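Local coordinates for 457aa long hypothetical protein (Pyrococcus horikoshii, PDB 2CSU) that is of unknown function but combines a Rossmann-like CoA-binding domain with two domains of the succinyl-CoA synthetase superfamily, at residues V77-T80 with L81-G85; E109-E112 with L113-A117; F219-V222 with A223-V226. All coordinates share one frame; numbering follows the deposited sequence.

Interaction 1 of 3, residues V77-T80 with L81-G85; sequences VKDT and LIQCG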
loop_
_atom_site.group_PDB
_atom_site.type_symbol
_atom_site.label_atom_id
_atom_site.label_comp_id
_atom_site.label_asym_id
_atom_site.label_seq_id
_atom_site.Cartn_x
_atom_site.Cartn_y
_atom_site.Cartn_z
ATOM N N VAL A 77 8.507 38.842 8.518
ATOM C CA VAL A 77 7.863 38.578 7.233
ATOM C C VAL A 77 7.312 39.793 6.484
ATOM O O VAL A 77 7.438 39.882 5.260
ATOM C CB VAL A 77 6.753 37.513 7.395
ATOM C CG1 VAL A 77 6.030 37.280 6.060
ATOM C CG2 VAL A 77 7.366 36.225 7.893
ATOM N N LYS A 78 6.720 40.739 7.199
ATOM C CA LYS A 78 6.200 41.985 6.648
ATOM C C LYS A 78 7.268 42.746 5.861
ATOM O O LYS A 78 7.144 42.984 4.667
ATOM C CB LYS A 78 5.689 42.850 7.802
ATOM C CG LYS A 78 4.326 43.471 7.491
ATOM C CD LYS A 78 4.123 44.821 8.180
ATOM C CE LYS A 78 3.280 44.703 9.455
ATOM N NZ LYS A 78 2.257 45.748 9.469
ATOM N N ASP A 79 8.263 43.156 6.631
ATOM C CA ASP A 79 9.344 43.943 6.062
ATOM C C ASP A 79 10.108 43.194 4.967
ATOM O O ASP A 79 10.606 43.804 4.026
ATOM C CB ASP A 79 10.314 44.385 7.155
ATOM C CG ASP A 79 11.402 45.291 6.622
ATOM O OD1 ASP A 79 11.054 46.320 5.990
ATOM O OD2 ASP A 79 12.596 44.975 6.831
ATOM N N THR A 80 10.219 41.873 5.095
ATOM C CA THR A 80 10.907 41.096 4.077
ATOM C C THR A 80 10.054 41.108 2.816
ATOM O O THR A 80 10.566 41.225 1.703
ATOM C CB THR A 80 11.145 39.634 4.537
ATOM O OG1 THR A 80 9.904 39.048 4.958
ATOM C CG2 THR A 80 12.134 39.598 5.691
ATOM N N LEU A 81 8.742 41.004 2.989
ATOM C CA LEU A 81 7.840 41.027 1.846
ATOM C C LEU A 81 7.958 42.355 1.110
ATOM O O LEU A 81 8.021 42.381 -0.114
ATOM C CB LEU A 81 6.397 40.828 2.300
ATOM C CG LEU A 81 5.357 40.828 1.179
ATOM C CD1 LEU A 81 5.525 39.576 0.331
ATOM C CD2 LEU A 81 3.957 40.852 1.778
ATOM N N ILE A 82 7.988 43.458 1.857
ATOM C CA ILE A 82 8.112 44.788 1.261
ATOM C C ILE A 82 9.444 44.898 0.515
ATOM O O ILE A 82 9.505 45.449 -0.588
ATOM C CB ILE A 82 8.006 45.902 2.345
ATOM C CG1 ILE A 82 6.591 45.881 2.949
ATOM C CG2 ILE A 82 8.307 47.296 1.737
ATOM C CD1 ILE A 82 6.332 46.932 4.018
ATOM N N GLN A 83 10.516 44.377 1.109
ATOM C CA GLN A 83 11.803 44.418 0.429
ATOM C C GLN A 83 11.666 43.688 -0.920
ATOM O O GLN A 83 12.072 44.208 -1.957
ATOM C CB GLN A 83 12.884 43.769 1.296
ATOM C CG GLN A 83 13.466 44.707 2.382
ATOM C CD GLN A 83 14.474 44.011 3.286
ATOM O OE1 GLN A 83 15.404 43.357 2.809
ATOM N NE2 GLN A 83 14.296 44.152 4.593
ATOM N N CYS A 84 11.075 42.494 -0.914
ATOM C CA CYS A 84 10.900 41.766 -2.162
ATOM C C CYS A 84 10.152 42.671 -3.138
ATOM O O CYS A 84 10.467 42.724 -4.331
ATOM C CB CYS A 84 10.113 40.479 -1.933
ATOM S SG CYS A 84 11.005 39.204 -1.019
ATOM N N GLY A 85 9.165 43.395 -2.612
ATOM C CA GLY A 85 8.389 44.295 -3.442
ATOM C C GLY A 85 9.229 45.337 -4.162
ATOM O O GLY A 85 9.100 45.521 -5.376
#

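Interaction 2 of 3, residues E109-E112 with L113-A117; sequences EEKE and LVEIA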
loop_
_atom_site.group_PDB
_atom_site.type_symbol
_atom_site.label_atom_id
_atom_site.label_comp_id
_atom_site.label_asym_id
_atom_site.label_seq_id
_atom_site.Cartn_x
_atom_site.Cartn_y
_atom_site.Cartn_z
ATOM N N GLU A 109 -3.241 40.228 9.850
ATOM C CA GLU A 109 -1.871 40.416 9.401
ATOM C C GLU A 109 -1.731 39.761 8.035
ATOM O O GLU A 109 -1.068 40.286 7.137
ATOM C CB GLU A 109 -0.889 39.756 10.354
ATOM C CG GLU A 109 -0.773 40.417 11.698
ATOM C CD GLU A 109 0.455 39.954 12.436
ATOM O OE1 GLU A 109 0.456 39.998 13.684
ATOM O OE2 GLU A 109 1.428 39.555 11.763
ATOM N N GLU A 110 -2.377 38.608 7.899
ATOM C CA GLU A 110 -2.329 37.855 6.664
ATOM C C GLU A 110 -2.874 38.685 5.519
ATOM O O GLU A 110 -2.252 38.766 4.458
ATOM C CB GLU A 110 -3.114 36.548 6.816
ATOM C CG GLU A 110 -3.102 35.676 5.579
ATOM C CD GLU A 110 -3.406 34.236 5.897
ATOM O OE1 GLU A 110 -2.545 33.581 6.508
ATOM O OE2 GLU A 110 -4.502 33.757 5.551
ATOM N N LYS A 111 -4.025 39.315 5.741
ATOM C CA LYS A 111 -4.637 40.153 4.715
ATOM C C LYS A 111 -3.719 41.296 4.313
ATOM O O LYS A 111 -3.646 41.659 3.144
ATOM C CB LYS A 111 -5.960 40.750 5.205
ATOM C CG LYS A 111 -6.415 41.922 4.341
ATOM C CD LYS A 111 -6.732 43.159 5.168
ATOM C CE LYS A 111 -6.253 44.434 4.454
ATOM N NZ LYS A 111 -5.085 45.065 5.139
ATOM N N GLU A 112 -3.043 41.877 5.298
ATOM C CA GLU A 112 -2.131 42.978 5.048
ATOM C C GLU A 112 -0.992 42.493 4.160
ATOM O O GLU A 112 -0.534 43.233 3.289
ATOM C CB GLU A 112 -1.603 43.539 6.380
ATOM C CG GLU A 112 -0.570 44.670 6.277
ATOM C CD GLU A 112 -1.016 45.825 5.387
ATOM O OE1 GLU A 112 -2.226 46.119 5.335
ATOM O OE2 GLU A 112 -0.147 46.455 4.745
ATOM N N LEU A 113 -0.549 41.252 4.366
ATOM C CA LEU A 113 0.527 40.683 3.544
ATOM C C LEU A 113 0.064 40.621 2.093
ATOM O O LEU A 113 0.806 40.964 1.185
ATOM C CB LEU A 113 0.899 39.265 3.993
ATOM C CG LEU A 113 1.590 38.989 5.332
ATOM C CD1 LEU A 113 1.971 37.511 5.389
ATOM C CD2 LEU A 113 2.839 39.850 5.483
ATOM N N VAL A 114 -1.174 40.187 1.888
ATOM C CA VAL A 114 -1.736 40.078 0.546
ATOM C C VAL A 114 -1.899 41.467 -0.063
ATOM O O VAL A 114 -1.590 41.687 -1.239
ATOM C CB VAL A 114 -3.083 39.336 0.594
ATOM C CG1 VAL A 114 -3.736 39.318 -0.781
ATOM C CG2 VAL A 114 -2.849 37.912 1.087
ATOM N N GLU A 115 -2.366 42.405 0.752
ATOM C CA GLU A 115 -2.544 43.781 0.313
ATOM C C GLU A 115 -1.197 44.343 -0.166
ATOM O O GLU A 115 -1.119 45.026 -1.190
ATOM C CB GLU A 115 -3.093 44.636 1.466
ATOM C CG GLU A 115 -3.274 46.112 1.103
ATOM C CD GLU A 115 -4.171 46.855 2.081
ATOM O OE1 GLU A 115 -3.655 47.443 3.059
ATOM O OE2 GLU A 115 -5.402 46.838 1.867
ATOM N N ILE A 116 -0.134 44.057 0.578
ATOM C CA ILE A 116 1.180 44.543 0.187
ATOM C C ILE A 116 1.586 43.912 -1.135
ATOM O O ILE A 116 2.118 44.585 -2.013
ATOM C CB ILE A 116 2.251 44.215 1.248
ATOM C CG1 ILE A 116 2.025 45.068 2.500
ATOM C CG2 ILE A 116 3.642 44.468 0.682
ATOM C CD1 ILE A 116 3.068 44.845 3.603
ATOM N N ALA A 117 1.322 42.620 -1.287
ATOM C CA ALA A 117 1.686 41.938 -2.520
ATOM C C ALA A 117 0.995 42.560 -3.717
ATOM O O ALA A 117 1.637 42.853 -4.714
ATOM C CB ALA A 117 1.348 40.454 -2.432
#

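Interaction 3 of 3, residues F219-V222 with A223-V226; sequences FMEV and AKRV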
loop_
_atom_site.group_PDB
_atom_site.type_symbol
_atom_site.label_atom_id
_atom_site.label_comp_id
_atom_site.label_asym_id
_atom_site.label_seq_id
_atom_site.Cartn_x
_atom_site.Cartn_y
_atom_site.Cartn_z
ATOM N N PHE A 219 -13.855 28.200 -8.485
ATOM C CA PHE A 219 -13.255 26.875 -8.531
ATOM C C PHE A 219 -13.993 25.961 -9.508
ATOM O O PHE A 219 -13.392 25.375 -10.418
ATOM C CB PHE A 219 -13.277 26.255 -7.127
ATOM C CG PHE A 219 -12.603 24.911 -7.039
ATOM C CD1 PHE A 219 -11.341 24.787 -6.455
ATOM C CD2 PHE A 219 -13.233 23.764 -7.532
ATOM C CE1 PHE A 219 -10.715 23.535 -6.360
ATOM C CE2 PHE A 219 -12.610 22.502 -7.443
ATOM C CZ PHE A 219 -11.348 22.395 -6.854
HETATM N N MSE A 220 -15.304 25.842 -9.323
HETATM C CA MSE A 220 -16.098 24.976 -10.182
HETATM C C MSE A 220 -16.070 25.362 -11.662
HETATM O O MSE A 220 -15.956 24.494 -12.528
HETATM C CB MSE A 220 -17.545 24.913 -9.679
HETATM C CG MSE A 220 -17.737 24.000 -8.465
HETATM SE SE MSE A 220 -16.429 22.747 -8.283
HETATM C CE MSE A 220 -16.609 22.322 -6.605
ATOM N N GLU A 221 -16.156 26.654 -11.957
ATOM C CA GLU A 221 -16.147 27.085 -13.346
ATOM C C GLU A 221 -14.773 26.900 -13.984
ATOM O O GLU A 221 -14.673 26.627 -15.173
ATOM C CB GLU A 221 -16.602 28.542 -13.464
ATOM C CG GLU A 221 -16.839 28.985 -14.908
ATOM C CD GLU A 221 -17.817 28.076 -15.663
ATOM O OE1 GLU A 221 -18.993 27.955 -15.239
ATOM O OE2 GLU A 221 -17.403 27.481 -16.689
ATOM N N VAL A 222 -13.715 27.055 -13.195
ATOM C CA VAL A 222 -12.364 26.848 -13.712
ATOM C C VAL A 222 -12.195 25.341 -13.943
ATOM O O VAL A 222 -11.691 24.909 -14.972
ATOM C CB VAL A 222 -11.290 27.353 -12.708
ATOM C CG1 VAL A 222 -9.977 26.628 -12.934
ATOM C CG2 VAL A 222 -11.081 28.864 -12.883
ATOM N N ALA A 223 -12.635 24.546 -12.978
ATOM C CA ALA A 223 -12.536 23.093 -13.079
ATOM C C ALA A 223 -13.301 22.564 -14.286
ATOM O O ALA A 223 -12.812 21.685 -14.999
ATOM C CB ALA A 223 -13.071 22.439 -11.803
ATOM N N LYS A 224 -14.498 23.102 -14.515
ATOM C CA LYS A 224 -15.335 22.715 -15.638
ATOM C C LYS A 224 -14.572 22.848 -16.948
ATOM O O LYS A 224 -14.651 22.006 -17.831
ATOM C CB LYS A 224 -16.563 23.626 -15.657
ATOM C CG LYS A 224 -17.841 22.870 -16.029
ATOM C CD LYS A 224 -18.975 23.811 -16.437
ATOM C CE LYS A 224 -20.249 23.584 -15.616
ATOM N NZ LYS A 224 -21.109 24.763 -15.711
ATOM N N ARG A 225 -13.854 23.959 -17.078
ATOM C CA ARG A 225 -13.094 24.189 -18.305
ATOM C C ARG A 225 -11.849 23.296 -18.383
ATOM O O ARG A 225 -11.616 22.583 -19.353
ATOM C CB ARG A 225 -12.681 25.663 -18.328
ATOM C CG ARG A 225 -13.739 26.562 -18.967
ATOM C CD ARG A 225 -13.209 27.976 -19.232
ATOM N NE ARG A 225 -13.074 28.726 -17.980
ATOM C CZ ARG A 225 -11.828 28.858 -17.498
ATOM N NH1 ARG A 225 -10.804 28.334 -18.154
ATOM N NH2 ARG A 225 -11.623 29.542 -16.367
ATOM N N VAL A 226 -11.009 23.380 -17.331
ATOM C CA VAL A 226 -9.771 22.608 -17.332
ATOM C C VAL A 226 -10.022 21.103 -17.533
ATOM O O VAL A 226 -9.291 20.409 -18.227
ATOM C CB VAL A 226 -9.041 22.846 -16.009
ATOM C CG1 VAL A 226 -7.711 22.092 -16.002
ATOM C CG2 VAL A 226 -8.782 24.331 -15.810
#

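Interaction 1 of 3, residues V77-T80 with L81-G85
Two turns of helix 74-87, the crossover helix of a beta-alpha-beta unit in the Rossmann-like CoA-binding domain, carry this contact, and its one side-chain bond across the turn runs from Gln-83 to Asp-79. NE2 of Gln-83 donates to OD2 of Asp-79 over 2.9 Å, a clearly bent bond with 135° at the hydrogen. The two flat groups are twisted well apart, their planes 66° from each other. The oxygen lies almost in the plane of the amide, while the nitrogen comes to the carboxylate from above its plane. With CG anti to the backbone N (chi1 -176°), the carboxylate of Asp-79 stands outward from the helix, and the extended chain of Gln-83 runs back one turn to reach it, its CG passing 3.4 Å from the carbonyl O of Asp-79. The other end of this amide is also held: OE1 bonds to Ser-57 OG, so the two grips together should fix the rotation of the amide group.

Underneath runs the regular i to i+4 bonding of an alpha helix, for example from Cys-84 N to Thr-80 O (3.0 Å). Thr-80 turns its hydroxyl back to the backbone one turn earlier, where OG1 lies 2.6 Å from the O of Val-77 and is also within bonding reach of Phe-76 O. That carbonyl of Val-77 receives the N-H of Leu-81 as well, at 2.8 Å.

The inward side chains divide between sheet and helix. Thr-80 and Cys-84 rest against Ile-14 of strand 10-14, while strand 67-70 offers Ile-70 to Val-77 and Thr-80 and Ala-68 to Cys-84. Leu-81 and Ile-82 instead both touch Ile-116, so the helix lies on the parallel sheet with helix 104-120 alongside it.

Interaction 2 of 3, residues E109-E112 with L113-A117
The carboxylates of Glu-112 and Glu-115 stand nearly perpendicular, 83° apart, and Lys-111 meets them differently: its NZ lies over the face of the Glu-115 group, 3.7 Å from CD, but approaches OE1 of Glu-112 tilted only about 20° from that carboxylate's plane. All three belong to helix 104-120, the crossover helix between strands 91-94 and 123-125 of the Rossmann-like domain. OE1 of Glu-112 is only 3.0 Å from OE1 of Glu-115. Two acceptors this close would be expected to repel, and Lys-111 probably offsets much of that in a salt-bridge network. Its NZ lies 3.1 Å from OE1 of Glu-112 and makes a weaker, longer bridge of 3.5 Å to OE1 of Glu-115. The lysine chain runs alongside Glu-115, bending at each torsion beyond chi1.

Glu-112 starts with CG anti to the backbone N (chi1 177°) and then folds at chi2, which carries its carboxylate along the helix toward Ile-116. Leu-113 and Ile-116 pack against helix 74-87. The carboxylate of Glu-110 serves another part of the fold: OE1 bonds to Asn-184 ND2 and the N-H of Gly-100. OE2 of Glu-112 rests 3.4 Å from CG1 of Ile-116.

Interaction 3 of 3, residues F219-V222 with A223-V226
Val-222 and Val-226 share one first torsion, CG1 anti to the backbone N (chi1 155° and -178°), which sets the two branched side chains alongside each other, pointing the same way. CG1 of Val-222 meets CG2 of Val-226 at 3.9 Å, one turn further on. The same CG2 of Val-226 also comes 3.1 Å from the backbone O of Val-222, the carbonyl that accepts the N-H of Val-226 in a nearly straight bond of 2.9 Å. The methyl and the amide thus converge on one oxygen.

The other branch of Val-222 serves a different neighbour. Its CG2 lies 3.6 Å from NH2 of Arg-225, and its CA sits over one face of the guanidinium. Arg-225 bends at chi3 to fold its head back across Val-222, and NH2 has a long, weak ion pair with Glu-195 of helix 190-197.

On the outer side, Glu-221 folds at chi2 and its carboxylate crosses Lys-224, making only a long salt bridge, OE1 to NZ at 3.9 Å. The backbone bond from Arg-225 N to Glu-221 O is weak too, stretched to 3.4 Å, whereas the one from Ala-223 N to Phe-219 O measures 2.8 Å.

Phe-219 brings CE2 within 4.4 Å of the CB of Ala-223, a loose apolar contact, while its ring is set against Leu-208 and Ile-210 of strand 205-210. Met-220, built as selenomethionine, lies against Ala-264 and Phe-265 of helix 258-267. With Phe-219 on the strand, Glu-221 and Lys-224 outward, and helices 190-197 and 258-267 flanking it, this helix is the beta-alpha-beta crossover between the parallel strands 205-210 and 232-236 in the flavodoxin-like domain of the succinyl-CoA ligase type.

How the interactions relate
Interactions 1 and 2 are adjoining halves of one packing arrangement, their centres 10 Å apart on successive crossover helices of the CoA-binding domain. They touch directly: CG1 of Ile-82 meets CD1 of Ile-116 at 3.7 Å, and CD2 of Leu-81 lies 3.2 Å from the backbone O of Leu-113. The polar bonds of Asp-79 with Gln-83 and of Lys-111 with its glutamates belong to the separate helices, while the seam is mostly aliphatic apart from that carbonyl oxygen. Interaction 3 stands apart in the flavodoxin-like domain, about 27 Å from interaction 2 and 33 Å from interaction 1 between centres. All three nevertheless repeat one topological role, a helix linking two parallel strands.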